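Local atomic coordinates of VirX1 (Cyanophage Syn10, PDB entry 6QGM), a protein that iodinates diverse substrates as a viral halogenase of the tryptophan halogenase family. Residues B[136-140]-B[154-158]; B[291-295]-B[306-310]; B[329-333]-B[393-397]; B[452-456]-B[471-475]. All coordinates share one frame; numbering follows the deposited sequence.

Interaction 1: B[136-140]-B[154-158]; sequences SNTYL and IPNFN
F157 receives L140 over one face of its ring, at the point where a type II beta turn, I154 to F157, packs on helix 137-143. The methyl CD1 of L140 stands 3.7 Å from the centroid of the F157 ring and 19° off its normal, offset toward the rim, a geometry that qualifies as CH-pi. The amide of N137 meets the same ring obliquely, its plane turned 47° from that of the phenyl group, with OD1 3.4 Å from CE1 of F157. With CG anti to the backbone N (chi1 -157°), the N137 amide lies against the CD1-CE1 side of that ring. Its polar atoms are satisfied elsewhere: OD1 accepts from N77, and ND2 donates to the carbonyls of F96 and D162, which should fix the rotation of the amide. At the other end of the turn S136 touches both I154 and P155. CG2 of I154 lies 3.8 Å from CB of S136, while helix 494-512 backs the turn through M508 and V512. The contact is structural packing that joins helix 137-143 to the turn leading into helix 159-162, with S136 OG resting 3.5 Å from P155 CD.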
loop_
_atom_site.group_PDB
_atom_site.type_symbol
_atom_site.label_atom_id
_atom_site.label_comp_id
_atom_site.label_asym_id
_atom_site.label_seq_id
_atom_site.Cartn_x
_atom_site.Cartn_y
_atom_site.Cartn_z
ATOM N N SER B 136 6.149 0.474 -31.896
ATOM C CA SER B 136 6.563 0.417 -33.320
ATOM C C SER B 136 7.707 -0.589 -33.468
ATOM O O SER B 136 7.932 -1.073 -34.588
ATOM C CB SER B 136 6.934 1.801 -33.832
ATOM O OG SER B 136 5.851 2.718 -33.661
ATOM N N ASN B 137 8.391 -0.905 -32.367
ATOM C CA ASN B 137 9.391 -1.998 -32.328
ATOM C C ASN B 137 8.705 -3.239 -32.905
ATOM O O ASN B 137 9.369 -3.990 -33.624
ATOM C CB ASN B 137 9.964 -2.195 -30.919
ATOM C CG ASN B 137 11.324 -2.855 -30.911
ATOM O OD1 ASN B 137 11.879 -3.155 -31.972
ATOM N ND2 ASN B 137 11.873 -3.076 -29.725
ATOM N N THR B 138 7.411 -3.403 -32.629
ATOM C CA THR B 138 6.512 -4.470 -33.165
ATOM C C THR B 138 6.721 -4.673 -34.673
ATOM O O THR B 138 6.782 -5.833 -35.103
ATOM C CB THR B 138 5.042 -4.128 -32.893
ATOM O OG1 THR B 138 4.937 -3.789 -31.508
ATOM C CG2 THR B 138 4.087 -5.251 -33.249
ATOM N N TYR B 139 6.816 -3.595 -35.448
ATOM C CA TYR B 139 6.957 -3.635 -36.929
ATOM C C TYR B 139 8.300 -4.250 -37.332
ATOM O O TYR B 139 8.319 -5.027 -38.308
ATOM C CB TYR B 139 6.843 -2.234 -37.533
ATOM C CG TYR B 139 5.506 -1.571 -37.328
ATOM C CD1 TYR B 139 4.413 -1.942 -38.086
ATOM C CD2 TYR B 139 5.338 -0.554 -36.409
ATOM C CE1 TYR B 139 3.181 -1.347 -37.901
ATOM C CE2 TYR B 139 4.120 0.074 -36.239
ATOM C CZ TYR B 139 3.033 -0.317 -36.995
ATOM O OH TYR B 139 1.814 0.279 -36.836
ATOM N N LEU B 140 9.388 -3.890 -36.641
ATOM C CA LEU B 140 10.745 -4.456 -36.877
ATOM C C LEU B 140 10.663 -5.975 -36.662
ATOM O O LEU B 140 11.100 -6.741 -37.547
ATOM C CB LEU B 140 11.753 -3.825 -35.914
ATOM C CG LEU B 140 11.960 -2.316 -36.054
ATOM C CD1 LEU B 140 12.989 -1.796 -35.039
ATOM C CD2 LEU B 140 12.357 -1.945 -37.486
ATOM N N ILE B 154 11.228 5.411 -36.709
ATOM C CA ILE B 154 10.459 4.394 -35.926
ATOM C C ILE B 154 10.149 5.022 -34.566
ATOM O O ILE B 154 11.047 5.233 -33.756
ATOM C CB ILE B 154 11.241 3.068 -35.848
ATOM C CG1 ILE B 154 11.476 2.486 -37.246
ATOM C CG2 ILE B 154 10.542 2.073 -34.926
ATOM C CD1 ILE B 154 10.258 1.850 -37.911
ATOM N N PRO B 155 8.886 5.422 -34.297
ATOM C CA PRO B 155 8.557 6.189 -33.096
ATOM C C PRO B 155 8.874 5.453 -31.792
ATOM O O PRO B 155 8.528 4.297 -31.698
ATOM C CB PRO B 155 7.043 6.397 -33.188
ATOM C CG PRO B 155 6.717 6.229 -34.656
ATOM C CD PRO B 155 7.719 5.212 -35.162
ATOM N N ASN B 156 9.534 6.137 -30.852
ATOM C CA ASN B 156 9.685 5.693 -29.439
ATOM C C ASN B 156 10.504 4.400 -29.356
ATOM O O ASN B 156 10.311 3.640 -28.397
ATOM C CB ASN B 156 8.318 5.536 -28.758
ATOM C CG ASN B 156 7.891 6.793 -28.018
ATOM O OD1 ASN B 156 6.764 7.278 -28.171
ATOM N ND2 ASN B 156 8.800 7.346 -27.229
ATOM N N PHE B 157 11.419 4.182 -30.304
ATOM C CA PHE B 157 12.356 3.032 -30.357
ATOM C C PHE B 157 13.787 3.550 -30.243
ATOM O O PHE B 157 14.175 4.428 -31.034
ATOM C CB PHE B 157 12.194 2.268 -31.669
ATOM C CG PHE B 157 13.248 1.216 -31.921
ATOM C CD1 PHE B 157 13.316 0.069 -31.130
ATOM C CD2 PHE B 157 14.161 1.376 -32.953
ATOM C CE1 PHE B 157 14.290 -0.896 -31.364
ATOM C CE2 PHE B 157 15.119 0.402 -33.186
ATOM C CZ PHE B 157 15.190 -0.728 -32.398
ATOM N N ASN B 158 14.540 2.997 -29.289
ATOM C CA ASN B 158 15.954 3.351 -29.001
ATOM C C ASN B 158 16.796 2.084 -29.212
ATOM O O ASN B 158 16.755 1.215 -28.345
ATOM C CB ASN B 158 16.052 3.963 -27.603
ATOM C CG ASN B 158 17.465 4.152 -27.082
ATOM O OD1 ASN B 158 18.418 3.491 -27.510
ATOM N ND2 ASN B 158 17.590 5.060 -26.136
#

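Interaction 2: B[291-295]-B[306-310]; sequences GTGYC and AEAEF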
loop_
_atom_site.group_PDB
_atom_site.type_symbol
_atom_site.label_atom_id
_atom_site.label_comp_id
_atom_site.label_asym_id
_atom_site.label_seq_id
_atom_site.Cartn_x
_atom_site.Cartn_y
_atom_site.Cartn_z
ATOM N N GLY B 291 18.607 -22.640 -31.678
ATOM C CA GLY B 291 18.436 -23.349 -30.396
ATOM C C GLY B 291 16.960 -23.478 -30.060
ATOM O O GLY B 291 16.254 -22.456 -30.185
ATOM N N THR B 292 16.501 -24.671 -29.672
ATOM C CA THR B 292 15.062 -24.981 -29.434
ATOM C C THR B 292 14.906 -26.019 -28.318
ATOM O O THR B 292 15.728 -26.947 -28.264
ATOM C CB THR B 292 14.407 -25.523 -30.709
ATOM O OG1 THR B 292 14.836 -24.749 -31.827
ATOM C CG2 THR B 292 12.900 -25.551 -30.639
ATOM N N GLY B 293 13.884 -25.874 -27.470
ATOM C CA GLY B 293 13.570 -26.826 -26.381
ATOM C C GLY B 293 12.094 -26.824 -26.005
ATOM O O GLY B 293 11.420 -25.823 -26.282
ATOM N N TYR B 294 11.621 -27.927 -25.416
ATOM C CA TYR B 294 10.264 -28.107 -24.851
ATOM C C TYR B 294 10.371 -27.937 -23.334
ATOM O O TYR B 294 11.146 -28.693 -22.726
ATOM C CB TYR B 294 9.745 -29.500 -25.228
ATOM C CG TYR B 294 8.260 -29.761 -25.085
ATOM C CD1 TYR B 294 7.385 -28.827 -24.532
ATOM C CD2 TYR B 294 7.732 -30.976 -25.466
ATOM C CE1 TYR B 294 6.034 -29.096 -24.392
ATOM C CE2 TYR B 294 6.381 -31.256 -25.341
ATOM C CZ TYR B 294 5.530 -30.312 -24.809
ATOM O OH TYR B 294 4.204 -30.578 -24.701
ATOM N N CYS B 295 9.671 -26.954 -22.753
ATOM C CA CYS B 295 9.337 -26.907 -21.303
ATOM C C CYS B 295 7.988 -27.591 -21.109
ATOM O O CYS B 295 7.025 -27.116 -21.733
ATOM C CB CYS B 295 9.209 -25.485 -20.782
ATOM S SG CYS B 295 10.811 -24.689 -20.568
ATOM N N ALA B 306 6.572 -36.558 -24.540
ATOM C CA ALA B 306 7.009 -35.153 -24.726
ATOM C C ALA B 306 8.038 -35.049 -25.861
ATOM O O ALA B 306 8.006 -34.056 -26.621
ATOM C CB ALA B 306 7.574 -34.632 -23.444
ATOM N N GLU B 307 8.930 -36.038 -25.974
ATOM C CA GLU B 307 10.008 -36.060 -26.993
ATOM C C GLU B 307 9.413 -36.352 -28.377
ATOM O O GLU B 307 9.907 -35.780 -29.373
ATOM C CB GLU B 307 11.069 -37.085 -26.625
ATOM C CG GLU B 307 12.164 -37.165 -27.677
ATOM C CD GLU B 307 13.412 -37.876 -27.227
ATOM O OE1 GLU B 307 13.770 -37.677 -26.045
ATOM O OE2 GLU B 307 14.002 -38.612 -28.053
ATOM N N ALA B 308 8.417 -37.231 -28.443
ATOM C CA ALA B 308 7.714 -37.579 -29.695
ATOM C C ALA B 308 6.965 -36.328 -30.188
ATOM O O ALA B 308 7.093 -35.974 -31.374
ATOM C CB ALA B 308 6.817 -38.770 -29.458
ATOM N N GLU B 309 6.221 -35.681 -29.289
ATOM C CA GLU B 309 5.606 -34.334 -29.476
ATOM C C GLU B 309 6.622 -33.366 -30.092
ATOM O O GLU B 309 6.312 -32.782 -31.148
ATOM C CB GLU B 309 5.180 -33.757 -28.128
ATOM C CG GLU B 309 3.692 -33.767 -27.863
ATOM C CD GLU B 309 3.353 -32.931 -26.639
ATOM O OE1 GLU B 309 3.234 -31.678 -26.808
ATOM O OE2 GLU B 309 3.271 -33.524 -25.510
ATOM N N PHE B 310 7.781 -33.207 -29.442
ATOM C CA PHE B 310 8.818 -32.185 -29.753
ATOM C C PHE B 310 9.386 -32.413 -31.156
ATOM O O PHE B 310 9.452 -31.452 -31.942
ATOM C CB PHE B 310 9.907 -32.185 -28.678
ATOM C CG PHE B 310 10.934 -31.083 -28.817
ATOM C CD1 PHE B 310 10.564 -29.783 -29.139
ATOM C CD2 PHE B 310 12.275 -31.339 -28.583
ATOM C CE1 PHE B 310 11.517 -28.783 -29.255
ATOM C CE2 PHE B 310 13.229 -30.338 -28.700
ATOM C CZ PHE B 310 12.849 -29.059 -29.028
#
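F310 and Y294 pass alongside one another, pointing opposite ways, where helix 303-314 lies across strand 290-296 of the seven-stranded sheet; the local axes approach to 9.4 Å with their N-to-C directions 140° apart. The tight part is mainly apolar. The F310 ring lies against the strand backbone, with CZ 3.5 Å from CA of G293. One face of this ring receives the backbone N of Y294, toward its rim, and CG2 of T292 reaches CE1 of F310 at 3.8 Å. M254 and V281 of the neighbouring strands also touch F310, placing it between helix and sheet.

The looser side lies toward the partly exposed E309. Y294 turns its CG away from its own N (chi1 -164°), carrying the ring across the helix, where the A306 carbonyl oxygen meets the ring edge in plane, 3.3 Å from CD2. Y294 OH gives E309 OE1 a weak hydrogen bond of 2.6 Å, and the backbone N of N278 also bonds to this hydroxyl. The polar rim thus ties sheet, helix and the K277-N278 loop together, and the donors around E309 (Y294 OH and, weakly, K277 N and N278 ND2) would probably stabilise its negative charge.

Interaction 3: B[329-333]-B[393-397]; sequences GHGKR and DHQID
K332 reaches from strand 331-333 to two acidic residues one turn apart on helix 382-408, forming a salt-bridge network with D393 and D397. NZ of K332 stands 2.8 Å from OD1 of D393 and 3.1 Å from OD1 of D397. A weak third bond of 3.2 Å joins K332 NZ to D397 OD2. Both OD1 atoms are approached on the syn side, with NZ lying 23° out of the D393 carboxylate plane and 25° out of that of D397. K332 comes at a slant to D393 and nearly square to D397, and the two carboxylates would probably stabilise the protonated form of K332.

The apolar part runs along the lysine stem. Its CG sits between the backbone N and the carbonyl carbon (chi1 41°), and the chain beyond is extended, which carries the methylenes past I396 to the charged tip. CD of K332 packs 3.9 Å from CG2 of I396, while CD1 of the same isoleucine lies 4.1 Å from the carbonyl oxygen of G331.

Backbone bonds place the strand between its neighbours: K332 pairs with S242 and G331 with F350. M432 of a second subunit packs on D393, so the helix side of the network borders a subunit interface. The arrangement is an i, i+4 acidic pair on a helix bridged by a lysine from the central strand of a small three-stranded antiparallel sheet.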
loop_
_atom_site.group_PDB
_atom_site.type_symbol
_atom_site.label_atom_id
_atom_site.label_comp_id
_atom_site.label_asym_id
_atom_site.label_seq_id
_atom_site.Cartn_x
_atom_site.Cartn_y
_atom_site.Cartn_z
ATOM N N GLY B 329 15.322 -26.908 -11.689
ATOM C CA GLY B 329 14.909 -26.369 -10.389
ATOM C C GLY B 329 13.972 -25.184 -10.559
ATOM O O GLY B 329 14.493 -24.067 -10.428
ATOM N N HIS B 330 12.671 -25.419 -10.800
ATOM C CA HIS B 330 11.672 -24.363 -11.117
ATOM C C HIS B 330 11.153 -23.736 -9.814
ATOM O O HIS B 330 10.106 -24.177 -9.285
ATOM C CB HIS B 330 10.538 -24.907 -11.995
ATOM C CG HIS B 330 9.882 -23.859 -12.834
ATOM N ND1 HIS B 330 9.024 -24.169 -13.850
ATOM C CD2 HIS B 330 9.988 -22.516 -12.833
ATOM C CE1 HIS B 330 8.601 -23.064 -14.425
ATOM N NE2 HIS B 330 9.181 -22.037 -13.823
ATOM N N GLY B 331 11.883 -22.736 -9.324
ATOM C CA GLY B 331 11.683 -22.166 -7.984
ATOM C C GLY B 331 12.869 -21.325 -7.575
ATOM O O GLY B 331 13.603 -20.848 -8.458
ATOM N N LYS B 332 13.052 -21.163 -6.268
ATOM C CA LYS B 332 14.121 -20.339 -5.658
ATOM C C LYS B 332 14.510 -20.968 -4.323
ATOM O O LYS B 332 13.637 -21.565 -3.662
ATOM C CB LYS B 332 13.608 -18.927 -5.377
ATOM C CG LYS B 332 12.186 -18.922 -4.830
ATOM C CD LYS B 332 11.791 -17.703 -4.079
ATOM C CE LYS B 332 10.564 -17.965 -3.235
ATOM N NZ LYS B 332 10.028 -16.705 -2.659
ATOM N N ARG B 333 15.771 -20.807 -3.939
ATOM C CA ARG B 333 16.209 -21.002 -2.542
ATOM C C ARG B 333 15.492 -19.948 -1.683
ATOM O O ARG B 333 15.136 -18.859 -2.208
ATOM C CB ARG B 333 17.728 -20.881 -2.448
ATOM C CG ARG B 333 18.495 -21.839 -3.346
ATOM C CD ARG B 333 18.371 -23.267 -2.861
ATOM N NE ARG B 333 18.648 -24.245 -3.904
ATOM C CZ ARG B 333 18.610 -25.551 -3.709
ATOM N NH1 ARG B 333 18.334 -26.029 -2.507
ATOM N NH2 ARG B 333 18.848 -26.376 -4.703
ATOM N N ASP B 393 14.559 -11.909 -4.026
ATOM C CA ASP B 393 13.341 -12.719 -3.755
ATOM C C ASP B 393 12.108 -12.027 -4.347
ATOM O O ASP B 393 11.369 -12.680 -5.086
ATOM C CB ASP B 393 13.148 -12.926 -2.260
ATOM C CG ASP B 393 12.032 -13.892 -1.931
ATOM O OD1 ASP B 393 12.267 -15.113 -2.125
ATOM O OD2 ASP B 393 10.946 -13.415 -1.516
ATOM N N HIS B 394 11.882 -10.748 -4.031
ATOM C CA HIS B 394 10.740 -9.946 -4.557
ATOM C C HIS B 394 10.690 -10.074 -6.081
ATOM O O HIS B 394 9.588 -10.280 -6.632
ATOM C CB HIS B 394 10.832 -8.466 -4.144
ATOM C CG HIS B 394 9.516 -7.763 -4.239
ATOM N ND1 HIS B 394 8.964 -7.378 -5.441
ATOM C CD2 HIS B 394 8.622 -7.422 -3.293
ATOM C CE1 HIS B 394 7.789 -6.832 -5.236
ATOM N NE2 HIS B 394 7.548 -6.853 -3.926
ATOM N N GLN B 395 11.853 -9.966 -6.726
ATOM C CA GLN B 395 11.973 -9.899 -8.202
ATOM C C GLN B 395 11.529 -11.228 -8.817
ATOM O O GLN B 395 10.701 -11.210 -9.745
ATOM C CB GLN B 395 13.398 -9.555 -8.606
ATOM C CG GLN B 395 13.626 -9.715 -10.095
ATOM C CD GLN B 395 14.564 -8.670 -10.653
ATOM O OE1 GLN B 395 15.677 -8.963 -11.102
ATOM N NE2 GLN B 395 14.092 -7.431 -10.632
ATOM N N ILE B 396 12.059 -12.344 -8.320
ATOM C CA ILE B 396 11.775 -13.685 -8.907
ATOM C C ILE B 396 10.317 -14.067 -8.618
ATOM O O ILE B 396 9.722 -14.759 -9.448
ATOM C CB ILE B 396 12.802 -14.729 -8.441
ATOM C CG1 ILE B 396 12.861 -15.900 -9.415
ATOM C CG2 ILE B 396 12.544 -15.169 -7.013
ATOM C CD1 ILE B 396 14.034 -16.812 -9.201
ATOM N N ASP B 397 9.742 -13.584 -7.518
ATOM C CA ASP B 397 8.302 -13.793 -7.199
ATOM C C ASP B 397 7.444 -13.006 -8.202
ATOM O O ASP B 397 6.446 -13.579 -8.723
ATOM C CB ASP B 397 7.979 -13.414 -5.748
ATOM C CG ASP B 397 8.248 -14.551 -4.750
ATOM O OD1 ASP B 397 8.612 -15.691 -5.196
ATOM O OD2 ASP B 397 8.069 -14.309 -3.525
#

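Interaction 4: B[452-456]-B[471-475]; sequences LNTWH and LRPQS
The two loop segments approach most closely at T454 and P473, their CA atoms 4.7 Å apart, with the touching parts running at 122° to each other and N453 leaving helix 441-451 at positive phi. W455 and P473 form the apolar centre. CD of P473 sits above the six-membered ring of the W455 indole, 3.7 Å from its centroid and 15° off the normal, a CH-pi contact over the middle of the ring. At the indole edge, near its plane, the L471 carbonyl oxygen lies 3.5 Å from CZ2 of W455; S463, I466 and A467 of helix 462-468 also touch the indole.

Q474 supplies the polar link. Its NE2 donates to the N453 carbonyl oxygen at 3.2 Å, nearly straight at 164°, and the acceptor lies in the plane of the glutamine amide. A bend at chi2 turns that amide toward N453, while S480 bonds to its OE1. With both ends engaged, the amide should have little freedom to flip. The chemistry implies a division of labour: proline-indole packing and a side-chain amide hydrogen bond join the loops, while backbone groups of P473 and R472 bond to Y371 and Q375 of the third subunit.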
loop_
_atom_site.group_PDB
_atom_site.type_symbol
_atom_site.label_atom_id
_atom_site.label_comp_id
_atom_site.label_asym_id
_atom_site.label_seq_id
_atom_site.Cartn_x
_atom_site.Cartn_y
_atom_site.Cartn_z
ATOM N N LEU B 452 -13.008 -1.640 -12.117
ATOM C CA LEU B 452 -12.894 -0.252 -12.652
ATOM C C LEU B 452 -12.948 -0.203 -14.191
ATOM O O LEU B 452 -12.937 0.923 -14.732
ATOM C CB LEU B 452 -11.581 0.355 -12.144
ATOM C CG LEU B 452 -11.494 0.569 -10.630
ATOM C CD1 LEU B 452 -10.133 1.086 -10.226
ATOM C CD2 LEU B 452 -12.592 1.487 -10.128
ATOM N N ASN B 453 -12.971 -1.356 -14.873
ATOM C CA ASN B 453 -13.112 -1.477 -16.353
ATOM C C ASN B 453 -12.028 -0.652 -17.059
ATOM O O ASN B 453 -12.339 0.040 -18.050
ATOM C CB ASN B 453 -14.529 -1.114 -16.815
ATOM C CG ASN B 453 -15.594 -2.030 -16.232
ATOM O OD1 ASN B 453 -16.775 -1.690 -16.182
ATOM N ND2 ASN B 453 -15.205 -3.217 -15.811
ATOM N N THR B 454 -10.778 -0.768 -16.611
ATOM C CA THR B 454 -9.658 0.089 -17.071
ATOM C C THR B 454 -8.355 -0.712 -17.080
ATOM O O THR B 454 -8.202 -1.614 -16.229
ATOM C CB THR B 454 -9.495 1.328 -16.175
ATOM O OG1 THR B 454 -8.624 2.260 -16.818
ATOM C CG2 THR B 454 -8.916 1.010 -14.816
ATOM N N TRP B 455 -7.450 -0.354 -17.992
ATOM C CA TRP B 455 -6.010 -0.687 -17.905
ATOM C C TRP B 455 -5.261 0.522 -17.350
ATOM O O TRP B 455 -5.887 1.553 -17.094
ATOM C CB TRP B 455 -5.470 -1.154 -19.257
ATOM C CG TRP B 455 -5.992 -2.488 -19.690
ATOM C CD1 TRP B 455 -6.765 -3.346 -18.965
ATOM C CD2 TRP B 455 -5.778 -3.123 -20.961
ATOM N NE1 TRP B 455 -7.069 -4.453 -19.709
ATOM C CE2 TRP B 455 -6.479 -4.345 -20.936
ATOM C CE3 TRP B 455 -5.092 -2.769 -22.123
ATOM C CZ2 TRP B 455 -6.497 -5.223 -22.017
ATOM C CZ3 TRP B 455 -5.131 -3.628 -23.199
ATOM C CH2 TRP B 455 -5.799 -4.852 -23.141
ATOM N N HIS B 456 -3.964 0.367 -17.151
ATOM C CA HIS B 456 -3.061 1.352 -16.521
ATOM C C HIS B 456 -1.651 1.051 -17.038
ATOM O O HIS B 456 -1.375 -0.151 -17.314
ATOM C CB HIS B 456 -3.162 1.251 -14.999
ATOM C CG HIS B 456 -2.765 2.497 -14.283
ATOM N ND1 HIS B 456 -1.492 3.031 -14.375
ATOM C CD2 HIS B 456 -3.474 3.321 -13.476
ATOM C CE1 HIS B 456 -1.439 4.140 -13.665
ATOM N NE2 HIS B 456 -2.642 4.327 -13.081
ATOM N N LEU B 471 -8.392 -10.138 -24.347
ATOM C CA LEU B 471 -9.103 -9.335 -23.316
ATOM C C LEU B 471 -8.980 -7.838 -23.641
ATOM O O LEU B 471 -8.020 -7.446 -24.276
ATOM C CB LEU B 471 -8.522 -9.675 -21.938
ATOM C CG LEU B 471 -8.669 -11.124 -21.489
ATOM C CD1 LEU B 471 -7.613 -11.489 -20.462
ATOM C CD2 LEU B 471 -10.047 -11.378 -20.937
ATOM N N ARG B 472 -9.967 -7.061 -23.207
ATOM C CA ARG B 472 -10.112 -5.591 -23.392
ATOM C C ARG B 472 -10.493 -4.942 -22.067
ATOM O O ARG B 472 -11.187 -5.556 -21.267
ATOM C CB ARG B 472 -11.210 -5.338 -24.426
ATOM C CG ARG B 472 -10.828 -5.782 -25.830
ATOM C CD ARG B 472 -11.999 -5.703 -26.793
ATOM N NE ARG B 472 -13.184 -6.351 -26.269
ATOM C CZ ARG B 472 -13.312 -7.660 -26.081
ATOM N NH1 ARG B 472 -12.317 -8.480 -26.359
ATOM N NH2 ARG B 472 -14.436 -8.154 -25.598
ATOM N N PRO B 473 -10.071 -3.695 -21.783
ATOM C CA PRO B 473 -10.406 -3.037 -20.517
ATOM C C PRO B 473 -11.920 -2.882 -20.323
ATOM O O PRO B 473 -12.393 -3.138 -19.224
ATOM C CB PRO B 473 -9.707 -1.666 -20.556
ATOM C CG PRO B 473 -9.306 -1.465 -22.009
ATOM C CD PRO B 473 -9.248 -2.846 -22.653
ATOM N N GLN B 474 -12.627 -2.487 -21.383
ATOM C CA GLN B 474 -14.108 -2.541 -21.462
ATOM C C GLN B 474 -14.465 -3.595 -22.501
ATOM O O GLN B 474 -14.028 -3.456 -23.654
ATOM C CB GLN B 474 -14.680 -1.173 -21.815
ATOM C CG GLN B 474 -14.487 -0.139 -20.703
ATOM C CD GLN B 474 -14.066 1.224 -21.220
ATOM O OE1 GLN B 474 -14.555 1.682 -22.259
ATOM N NE2 GLN B 474 -13.102 1.833 -20.531
ATOM N N SER B 475 -15.185 -4.642 -22.086
ATOM C CA SER B 475 -15.399 -5.879 -22.883
ATOM C C SER B 475 -16.457 -5.630 -23.966
ATOM O O SER B 475 -16.451 -6.382 -24.945
ATOM C CB SER B 475 -15.746 -7.058 -22.001
ATOM O OG SER B 475 -16.845 -6.791 -21.150
#

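How the interactions relate
The four contacts follow one another along the chain without touching; interactions 2 and 3 come nearest, about 7 Å between nearest atoms. Interactions 1, 2 and 3 are buried, whereas interaction 4 is partly buried and lies farthest from the chain centre. No helix or strand is shared: interaction 2 sets a helix on the seven-stranded sheet, interaction 3 joins the three-stranded sheet to a long helix, interaction 1 joins a turn to a helix, and interaction 4 pairs two loops. Chemistry shifts accordingly, from packing with a CH-pi contact in 1, through a polar rim in 2 and ion pairing in 3, to mixed packing at a subunit boundary in 4.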